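PDB 3T7V: 3-methylornithine synthase from Methanosarcina barkeri, which catalyses the radical-based isomerisation of L-lysine to (3R)-3-methyl-D-ornithine, a step in pyrrolysine biosynthesis, using a [4Fe-4S] cluster and S-adenosylmethionine. Local coordinates for residues 274-279 with 284-289; 57-62 with 329-334; 206-211 with 259-264. All blocks are in the same frame, centred on the assembly; numbering follows the deposited sequence.

Contact 1: residues 274-279 with 284-289. With MD0 (5-amino-D-isoleucine), chain D.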
loop_
_atom_site.group_PDB
_atom_site.type_symbol
_atom_site.label_atom_id
_atom_site.label_comp_id
_atom_site.label_asym_id
_atom_site.label_seq_id
_atom_site.Cartn_x
_atom_site.Cartn_y
_atom_site.Cartn_z
ATOM N N ILE A 274 -4.139 -5.523 5.436
ATOM C CA ILE A 274 -3.498 -5.938 4.178
ATOM C C ILE A 274 -4.338 -5.381 3.074
ATOM O O ILE A 274 -5.558 -5.689 3.008
ATOM C CB ILE A 274 -3.447 -7.477 4.016
ATOM C CG1 ILE A 274 -2.741 -8.065 5.232
ATOM C CG2 ILE A 274 -2.811 -7.868 2.670
ATOM C CD1 ILE A 274 -2.668 -9.633 5.268
ATOM N N PRO A 275 -3.777 -4.534 2.192
ATOM C CA PRO A 275 -4.560 -3.823 1.177
ATOM C C PRO A 275 -4.920 -4.592 -0.017
ATOM O O PRO A 275 -4.109 -5.467 -0.511
ATOM C CB PRO A 275 -3.689 -2.624 0.831
ATOM C CG PRO A 275 -2.325 -3.000 1.116
ATOM C CD PRO A 275 -2.395 -4.027 2.256
ATOM N N ALA A 276 -6.100 -4.291 -0.559
ATOM C CA ALA A 276 -6.479 -4.658 -1.902
ATOM C C ALA A 276 -6.400 -3.311 -2.689
ATOM O O ALA A 276 -7.309 -2.458 -2.571
ATOM C CB ALA A 276 -7.900 -5.213 -1.878
ATOM N N SER A 277 -5.337 -3.112 -3.458
ATOM C CA SER A 277 -5.130 -1.874 -4.226
ATOM C C SER A 277 -5.855 -1.864 -5.562
ATOM O O SER A 277 -5.729 -2.811 -6.345
ATOM C CB SER A 277 -3.621 -1.665 -4.500
ATOM O OG SER A 277 -3.441 -0.511 -5.343
ATOM N N LEU A 278 -6.582 -0.786 -5.841
ATOM C CA LEU A 278 -7.249 -0.634 -7.162
ATOM C C LEU A 278 -6.208 -0.273 -8.256
ATOM O O LEU A 278 -6.511 -0.304 -9.436
ATOM C CB LEU A 278 -8.220 0.519 -7.089
ATOM C CG LEU A 278 -9.411 0.422 -6.126
ATOM C CD1 LEU A 278 -10.462 1.497 -6.416
ATOM C CD2 LEU A 278 -10.061 -0.929 -6.111
ATOM N N ASP A 279 -4.984 0.108 -7.836
ATOM C CA ASP A 279 -4.015 0.633 -8.801
ATOM C C ASP A 279 -3.467 -0.445 -9.774
ATOM O O ASP A 279 -2.923 -0.108 -10.837
ATOM C CB ASP A 279 -2.822 1.211 -7.991
ATOM C CG ASP A 279 -2.079 2.333 -8.682
ATOM O OD1 ASP A 279 -2.583 3.009 -9.605
ATOM O OD2 ASP A 279 -0.952 2.606 -8.158
ATOM N N ASP A 284 -12.271 -4.932 -10.426
ATOM C CA ASP A 284 -12.312 -6.404 -10.591
ATOM C C ASP A 284 -11.151 -7.060 -9.821
ATOM O O ASP A 284 -11.279 -8.131 -9.183
ATOM C CB ASP A 284 -12.191 -6.802 -12.079
ATOM C CG ASP A 284 -13.370 -6.312 -12.942
ATOM O OD1 ASP A 284 -14.489 -6.066 -12.398
ATOM O OD2 ASP A 284 -13.201 -6.227 -14.188
ATOM N N GLY A 285 -9.982 -6.406 -9.888
ATOM C CA GLY A 285 -8.807 -6.923 -9.187
ATOM C C GLY A 285 -9.018 -6.861 -7.670
ATOM O O GLY A 285 -8.501 -7.698 -6.903
ATOM N N MET A 286 -9.755 -5.859 -7.215
ATOM C CA MET A 286 -10.077 -5.708 -5.768
ATOM C C MET A 286 -10.825 -6.944 -5.265
ATOM O O MET A 286 -10.552 -7.429 -4.131
ATOM C CB MET A 286 -10.931 -4.445 -5.549
ATOM C CG MET A 286 -11.327 -4.220 -4.063
ATOM S SD MET A 286 -12.800 -3.156 -4.005
ATOM C CE MET A 286 -14.105 -4.295 -4.569
ATOM N N VAL A 287 -11.790 -7.430 -6.065
ATOM C CA VAL A 287 -12.543 -8.604 -5.673
ATOM C C VAL A 287 -11.589 -9.796 -5.433
ATOM O O VAL A 287 -11.679 -10.455 -4.380
ATOM C CB VAL A 287 -13.582 -8.944 -6.758
ATOM C CG1 VAL A 287 -14.375 -10.203 -6.348
ATOM C CG2 VAL A 287 -14.544 -7.758 -6.873
ATOM N N LEU A 288 -10.646 -10.002 -6.332
ATOM C CA LEU A 288 -9.729 -11.134 -6.244
ATOM C C LEU A 288 -8.845 -10.988 -4.992
ATOM O O LEU A 288 -8.507 -11.955 -4.265
ATOM C CB LEU A 288 -8.844 -11.153 -7.486
ATOM C CG LEU A 288 -9.559 -11.551 -8.802
ATOM C CD1 LEU A 288 -8.680 -11.360 -10.030
ATOM C CD2 LEU A 288 -10.011 -12.992 -8.692
ATOM N N ARG A 289 -8.452 -9.738 -4.756
ATOM C CA ARG A 289 -7.500 -9.462 -3.604
ATOM C C ARG A 289 -8.212 -9.578 -2.286
ATOM O O ARG A 289 -7.658 -10.172 -1.324
ATOM C CB ARG A 289 -6.866 -8.064 -3.770
ATOM C CG ARG A 289 -5.843 -8.033 -4.932
ATOM C CD ARG A 289 -5.670 -6.646 -5.569
ATOM N NE ARG A 289 -4.535 -6.740 -6.506
ATOM C CZ ARG A 289 -4.584 -7.287 -7.747
ATOM N NH1 ARG A 289 -5.722 -7.818 -8.238
ATOM N NH2 ARG A 289 -3.460 -7.355 -8.469
HETATM C C MD0 D . -2.025 2.276 -3.469
HETATM N N MD0 D . -1.742 3.772 -5.360
HETATM O O MD0 D . -2.485 2.143 -2.316
HETATM C CA MD0 D . -1.565 3.625 -3.919
HETATM C CB MD0 D . -0.070 3.846 -3.537
HETATM C CD MD0 D . 1.291 4.569 -1.459
HETATM N NE MD0 D . 1.268 4.584 -0.003
HETATM C CG MD0 D . 0.033 3.883 -1.984
HETATM C CG2 MD0 D . 0.894 2.769 -4.098
HETATM O OXT MD0 D . -1.930 1.339 -4.271
#
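In a beta-alpha-beta unit of the radical SAM TIM barrel, strand 275-277 is backed by the helix that follows it, Ala276 meeting Arg289 and Met286 on the outer wall while Ser277 faces the pocket of the bound product. The axes of 275-277 and 284-289 run nearly antiparallel, at 158°, and approach to 7.4 Å. The closest touch is Ala276 CB on Arg289 CB, 3.6 Å, where a methyl rests against the root of a long side chain. Beside it, Leu278 and Met286 lie alongside one another pointing the same way, with Leu278 CD2 3.7 Å from Met286 CB. The Met286 chain bends at its third torsion, which carries its tip away from the strand.

Arg289 stretches from CG to NE past the carbonyl of Ser277, its CD 3.9 Å from Ser277 O, in a contact without a hydrogen bond. Its NH1 turns back to Gly285 O, 3.1 Å and nearly straight at 168°; that oxygen lies in the guanidinium plane and also accepts from Arg289 N, so two donors grip it. Salt bridges to Glu281 and Glu258 further fix the guanidinium.

On the pocket side Ser277 OG stands anti to its own nitrogen (chi1 175°), donating to OXT of the carboxylate of the product, 5-amino-D-isoleucine, at 2.6 Å. The same OG accepts from Asp279 N at 3.0 Å, an N-cap bond that ties the ligand contact to the helix start. Asp279 OD2 takes a weak bond from the ligand N, 3.1 Å, but backbone N-H groups of Val310 and Ala311 also hold it and Arg322 pairs with OD1, so mainly protein partners position the carboxylate. Strand 296-300 flanks the segment, helix 258-268 packs on Arg289, and helix 324-334 lies against Leu278 and Met286.

Contact 2: residues 57-62 with 329-334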
loop_
_atom_site.group_PDB
_atom_site.type_symbol
_atom_site.label_atom_id
_atom_site.label_comp_id
_atom_site.label_asym_id
_atom_site.label_seq_id
_atom_site.Cartn_x
_atom_site.Cartn_y
_atom_site.Cartn_z
ATOM N N ASN A 57 -16.897 -9.637 7.737
ATOM C CA ASN A 57 -17.095 -9.181 6.370
ATOM C C ASN A 57 -16.935 -7.678 6.255
ATOM O O ASN A 57 -17.419 -7.131 5.270
ATOM C CB ASN A 57 -18.466 -9.582 5.820
ATOM C CG ASN A 57 -19.617 -8.802 6.442
ATOM O OD1 ASN A 57 -19.558 -8.353 7.602
ATOM N ND2 ASN A 57 -20.670 -8.582 5.634
ATOM N N ARG A 58 -16.242 -7.045 7.197
ATOM C CA ARG A 58 -16.116 -5.599 7.235
ATOM C C ARG A 58 -14.788 -5.155 6.625
ATOM O O ARG A 58 -13.762 -5.744 6.874
ATOM C CB ARG A 58 -16.280 -5.042 8.656
ATOM C CG ARG A 58 -17.574 -5.460 9.392
ATOM C CD ARG A 58 -18.848 -5.145 8.637
ATOM N NE ARG A 58 -19.227 -3.734 8.774
ATOM C CZ ARG A 58 -19.920 -3.168 9.779
ATOM N NH1 ARG A 58 -20.386 -3.889 10.831
ATOM N NH2 ARG A 58 -20.145 -1.848 9.713
ATOM N N VAL A 59 -14.823 -4.110 5.796
ATOM C CA VAL A 59 -13.649 -3.727 5.033
ATOM C C VAL A 59 -13.384 -2.249 5.322
ATOM O O VAL A 59 -14.301 -1.425 5.467
ATOM C CB VAL A 59 -13.997 -3.912 3.491
ATOM C CG1 VAL A 59 -12.846 -3.376 2.621
ATOM C CG2 VAL A 59 -14.294 -5.366 3.189
ATOM N N PHE A 60 -12.097 -1.881 5.347
ATOM C CA PHE A 60 -11.683 -0.487 5.530
ATOM C C PHE A 60 -11.430 0.140 4.157
ATOM O O PHE A 60 -11.138 -0.590 3.189
ATOM C CB PHE A 60 -10.409 -0.425 6.405
ATOM C CG PHE A 60 -10.582 -1.015 7.768
ATOM C CD1 PHE A 60 -11.497 -0.455 8.633
ATOM C CD2 PHE A 60 -9.855 -2.126 8.149
ATOM C CE1 PHE A 60 -11.693 -1.042 9.917
ATOM C CE2 PHE A 60 -9.978 -2.666 9.454
ATOM C CZ PHE A 60 -10.909 -2.103 10.290
ATOM N N LEU A 61 -11.564 1.455 4.056
ATOM C CA LEU A 61 -11.510 2.196 2.769
ATOM C C LEU A 61 -10.527 3.364 2.894
ATOM O O LEU A 61 -10.669 4.214 3.786
ATOM C CB LEU A 61 -12.869 2.736 2.390
ATOM C CG LEU A 61 -13.959 1.697 2.316
ATOM C CD1 LEU A 61 -15.350 2.359 2.179
ATOM C CD2 LEU A 61 -13.691 0.742 1.157
ATOM N N ASN A 62 -9.508 3.421 2.019
ATOM C CA ASN A 62 -8.435 4.468 2.110
ATOM C C ASN A 62 -8.437 5.245 0.814
ATOM O O ASN A 62 -8.308 4.651 -0.303
ATOM C CB ASN A 62 -7.091 3.716 2.258
ATOM C CG ASN A 62 -5.917 4.603 2.675
ATOM O OD1 ASN A 62 -6.067 5.722 3.088
ATOM N ND2 ASN A 62 -4.716 3.988 2.647
ATOM N N ARG A 329 -20.431 -0.426 -3.841
ATOM C CA ARG A 329 -21.433 -1.230 -4.631
ATOM C C ARG A 329 -20.871 -2.624 -4.831
ATOM O O ARG A 329 -21.605 -3.616 -4.681
ATOM C CB ARG A 329 -21.677 -0.562 -5.992
ATOM C CG ARG A 329 -22.508 -1.400 -6.975
ATOM C CD ARG A 329 -22.858 -0.656 -8.279
ATOM N NE ARG A 329 -23.574 -1.541 -9.209
ATOM C CZ ARG A 329 -23.975 -1.214 -10.444
ATOM N NH1 ARG A 329 -24.627 -2.110 -11.184
ATOM N NH2 ARG A 329 -23.724 -0.003 -10.948
ATOM N N ARG A 330 -19.578 -2.716 -5.245
ATOM C CA ARG A 330 -19.022 -4.032 -5.513
ATOM C C ARG A 330 -18.884 -4.822 -4.177
ATOM O O ARG A 330 -19.104 -6.041 -4.170
ATOM C CB ARG A 330 -17.672 -3.932 -6.259
ATOM C CG ARG A 330 -17.089 -5.275 -6.670
ATOM C CD ARG A 330 -17.891 -5.948 -7.797
ATOM N NE ARG A 330 -17.940 -5.005 -8.911
ATOM C CZ ARG A 330 -17.132 -5.044 -9.980
ATOM N NH1 ARG A 330 -16.196 -5.986 -10.080
ATOM N NH2 ARG A 330 -17.249 -4.129 -10.942
ATOM N N LEU A 331 -18.485 -4.172 -3.084
ATOM C CA LEU A 331 -18.408 -4.920 -1.785
ATOM C C LEU A 331 -19.801 -5.510 -1.460
ATOM O O LEU A 331 -19.865 -6.634 -0.938
ATOM C CB LEU A 331 -18.059 -3.967 -0.636
ATOM C CG LEU A 331 -16.645 -3.396 -0.852
ATOM C CD1 LEU A 331 -16.429 -2.444 0.315
ATOM C CD2 LEU A 331 -15.595 -4.487 -0.751
ATOM N N GLU A 332 -20.872 -4.729 -1.678
ATOM C CA GLU A 332 -22.236 -5.225 -1.375
ATOM C C GLU A 332 -22.540 -6.535 -2.156
ATOM O O GLU A 332 -23.042 -7.559 -1.579
ATOM C CB GLU A 332 -23.258 -4.146 -1.658
ATOM C CG GLU A 332 -24.648 -4.591 -1.134
ATOM C CD GLU A 332 -25.798 -3.651 -1.502
ATOM O OE1 GLU A 332 -25.950 -3.302 -2.709
ATOM O OE2 GLU A 332 -26.575 -3.282 -0.580
ATOM N N ILE A 333 -22.213 -6.522 -3.450
ATOM C CA ILE A 333 -22.333 -7.726 -4.312
ATOM C C ILE A 333 -21.562 -8.926 -3.741
ATOM O O ILE A 333 -22.024 -10.079 -3.769
ATOM C CB ILE A 333 -21.843 -7.368 -5.727
ATOM C CG1 ILE A 333 -22.927 -6.546 -6.430
ATOM C CG2 ILE A 333 -21.456 -8.607 -6.510
ATOM C CD1 ILE A 333 -22.445 -5.783 -7.655
ATOM N N MET A 334 -20.398 -8.623 -3.154
ATOM C CA MET A 334 -19.548 -9.665 -2.562
ATOM C C MET A 334 -20.038 -10.123 -1.222
ATOM O O MET A 334 -19.525 -11.099 -0.708
ATOM C CB MET A 334 -18.116 -9.141 -2.347
ATOM C CG MET A 334 -17.376 -8.901 -3.621
ATOM S SD MET A 334 -15.781 -8.227 -3.106
ATOM C CE MET A 334 -15.019 -9.707 -2.397
#
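Leu331 reaches from helix 324-334 to the outer surface of strand 58-68, where its two methyls each find one strand residue. Leu331 CD2 lies 4.2 Å from Val59 CG2, and Leu331 CD1 lies 4.3 Å from Leu61 CD2. Val59 and Leu61, two positions apart on the strand, both project toward the helix, and the forked end of Leu331 spans them. With CG anti to the carbonyl carbon (chi1 -65°) and an extended second torsion (178°), the leucine carries its fork away from the helix backbone and across to the sheet. This apolar spot is the close part of the contact, and even here the approaches are ordinary van der Waals distances; no hydrogen bond links the segments, and the nearest backbone pair, Val59 CA and Leu331 CA, stays 8.4 Å apart. In the TIM-barrel fold of this enzyme, strand 58-68 is a stave of the parallel sheet and helix 324-334 belongs to the outer layer that covers it. Val297 of the adjoining strand 296-300 touches both Val59 and Leu61, while Leu290 of helix 278-291 touches Leu331, so the leucine is buried among the sheet, its own helix and helix 278-291. Ile324, Val327 and Val328, earlier in helix 324-334, also pack on Leu61. Phe60, between Val59 and Leu61, points away from helix 324-334 and forms edge-to-face ring contacts with His109 and Phe344. The other flank of the helix is loose: Arg329, Glu332 and Ile333 are exposed and make no contact with the strand segment. Arg330, partly exposed, turns from the strand to a salt bridge with Asp284 of helix 278-291.

Contact 3: residues 206-211 with 259-264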
loop_
_atom_site.group_PDB
_atom_site.type_symbol
_atom_site.label_atom_id
_atom_site.label_comp_id
_atom_site.label_asym_id
_atom_site.label_seq_id
_atom_site.Cartn_x
_atom_site.Cartn_y
_atom_site.Cartn_z
ATOM N N ASP A 206 4.531 -1.404 5.693
ATOM C CA ASP A 206 5.646 -1.870 4.847
ATOM C C ASP A 206 5.063 -2.604 3.692
ATOM O O ASP A 206 3.868 -2.970 3.678
ATOM C CB ASP A 206 6.560 -2.789 5.682
ATOM C CG ASP A 206 7.992 -2.962 5.120
ATOM O OD1 ASP A 206 8.333 -2.375 4.040
ATOM O OD2 ASP A 206 8.783 -3.638 5.867
ATOM N N GLY A 207 5.899 -2.802 2.667
ATOM C CA GLY A 207 5.390 -3.404 1.444
ATOM C C GLY A 207 6.508 -3.992 0.633
ATOM O O GLY A 207 7.631 -3.501 0.652
ATOM N N ILE A 208 6.138 -5.009 -0.115
ATOM C CA ILE A 208 7.045 -5.624 -1.106
ATOM C C ILE A 208 6.488 -5.641 -2.495
ATOM O O ILE A 208 5.257 -5.507 -2.701
ATOM C CB ILE A 208 7.484 -6.964 -0.571
ATOM C CG1 ILE A 208 6.293 -7.869 -0.547
ATOM C CG2 ILE A 208 8.337 -6.739 0.726
ATOM C CD1 ILE A 208 6.637 -9.317 0.004
ATOM N N LEU A 209 7.374 -5.649 -3.486
ATOM C CA LEU A 209 7.002 -5.764 -4.861
ATOM C C LEU A 209 7.194 -7.175 -5.315
ATOM O O LEU A 209 8.180 -7.824 -4.949
ATOM C CB LEU A 209 7.894 -4.873 -5.662
ATOM C CG LEU A 209 7.597 -3.496 -5.899
ATOM C CD1 LEU A 209 8.641 -2.906 -6.901
ATOM C CD2 LEU A 209 6.260 -3.341 -6.606
ATOM N N THR A 210 6.248 -7.693 -6.108
ATOM C CA THR A 210 6.420 -9.005 -6.727
ATOM C C THR A 210 6.374 -8.841 -8.202
ATOM O O THR A 210 5.887 -7.852 -8.686
ATOM C CB THR A 210 5.403 -10.061 -6.197
ATOM O OG1 THR A 210 5.848 -11.348 -6.662
ATOM C CG2 THR A 210 4.008 -9.848 -6.676
ATOM N N GLY A 211 6.905 -9.821 -8.932
ATOM C CA GLY A 211 6.951 -9.711 -10.388
ATOM C C GLY A 211 8.105 -8.899 -10.881
ATOM O O GLY A 211 8.069 -8.398 -12.005
ATOM N N LEU A 259 -1.847 -12.421 -5.562
ATOM C CA LEU A 259 -2.893 -13.047 -4.770
ATOM C C LEU A 259 -2.388 -14.105 -3.823
ATOM O O LEU A 259 -2.800 -14.195 -2.678
ATOM C CB LEU A 259 -3.970 -13.656 -5.680
ATOM C CG LEU A 259 -4.531 -12.741 -6.783
ATOM C CD1 LEU A 259 -5.555 -13.618 -7.540
ATOM C CD2 LEU A 259 -5.205 -11.562 -6.097
ATOM N N LYS A 260 -1.448 -14.928 -4.315
ATOM C CA LYS A 260 -0.807 -15.934 -3.460
ATOM C C LYS A 260 -0.099 -15.265 -2.274
ATOM O O LYS A 260 -0.166 -15.714 -1.148
ATOM C CB LYS A 260 0.221 -16.733 -4.332
ATOM C CG LYS A 260 0.815 -17.957 -3.715
ATOM C CD LYS A 260 1.138 -19.039 -4.834
ATOM C CE LYS A 260 1.875 -18.384 -5.952
ATOM N NZ LYS A 260 2.610 -19.463 -6.696
ATOM N N ILE A 261 0.592 -14.158 -2.549
ATOM C CA ILE A 261 1.348 -13.567 -1.475
ATOM C C ILE A 261 0.431 -12.858 -0.488
ATOM O O ILE A 261 0.695 -12.833 0.699
ATOM C CB ILE A 261 2.415 -12.600 -2.012
ATOM C CG1 ILE A 261 3.484 -13.447 -2.797
ATOM C CG2 ILE A 261 3.137 -11.775 -0.915
ATOM C CD1 ILE A 261 4.325 -12.548 -3.638
ATOM N N ILE A 262 -0.683 -12.272 -0.975
ATOM C CA ILE A 262 -1.717 -11.705 -0.035
ATOM C C ILE A 262 -2.199 -12.775 0.952
ATOM O O ILE A 262 -2.310 -12.530 2.148
ATOM C CB ILE A 262 -2.884 -11.042 -0.768
ATOM C CG1 ILE A 262 -2.445 -9.736 -1.397
ATOM C CG2 ILE A 262 -4.048 -10.827 0.192
ATOM C CD1 ILE A 262 -3.488 -9.184 -2.347
ATOM N N SER A 263 -2.489 -13.971 0.376
ATOM C CA SER A 263 -2.962 -15.040 1.283
ATOM C C SER A 263 -1.877 -15.444 2.265
ATOM O O SER A 263 -2.157 -15.626 3.437
ATOM C CB SER A 263 -3.378 -16.254 0.496
ATOM O OG SER A 263 -4.444 -15.936 -0.380
ATOM N N VAL A 264 -0.625 -15.534 1.808
ATOM C CA VAL A 264 0.450 -15.884 2.729
ATOM C C VAL A 264 0.617 -14.780 3.783
ATOM O O VAL A 264 0.814 -15.060 4.980
ATOM C CB VAL A 264 1.766 -16.090 1.921
ATOM C CG1 VAL A 264 2.927 -16.199 2.882
ATOM C CG2 VAL A 264 1.636 -17.412 1.129
#
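The first torsion of Ile261 (chi1 -67°) sets CG1 anti to the carbonyl carbon, and a nearly extended second torsion (165°) sends CD1 out to Thr210. Thr210 in turn holds OG1 anti to its backbone nitrogen (chi1 -168°), and the two side chains reach for each other tip to tip. Ile261 CD1 settles against the branch point of the threonine, 3.6 Å from Thr210 OG1 and 3.7 Å from Thr210 CB, with Thr210 CG2 a little farther off at 4.1 Å. The methyl thus lies beside a hydroxyl whose hydrogen bonds are made elsewhere: Thr210 OG1 pairs with Leu256 O and with Asn214 ND2, which satisfy this buried polar atom. The other branch of the isoleucine is used as well, Ile261 CG2 approaching Ile208 CD1 at 4.4 Å, a lighter touch. Ile208 and Thr210 stand on the same side of strand 203-210, and Ile261 bridges them with its two ends, while the backbones keep apart: Thr210 CA and Ile261 CA, the nearest pair, are 8.6 Å from each other. Strand 203-210 belongs to the parallel barrel sheet of the TIM-barrel radical SAM core, and helix 258-268 packs on its outside. Leu209, between the two contacting strand residues, points the other way and touches the bound S-adenosylmethionine, so the strand shows one face to the cofactor and the other to the helix. Met226 and Ser222 of helix 216-228 also pack on Ile208, and Leu32 of helix 25-32 meets Ile261.

How the contacts relate
All three contacts set an outer helix against a strand of the same parallel sheet. Strand 58-68 opens contact 2 and helix 324-334 closes it, so contacts 3 and 1, in that order, fall between its two halves along the chain. Contact 1 lies centrally, its centre about 11 Å from that of contact 2 and about 12 Å from that of contact 3; the centres of contacts 2 and 3 are about 21 Å apart and these two do not touch. Met286 and Val287 pack on Arg330 CG to join contacts 1 and 2, whereas Arg289 packs on Leu259 and Ile262 toward contact 3. The three helices lie side by side, 278-291 touching both others, behind strands with product and cofactor contacts.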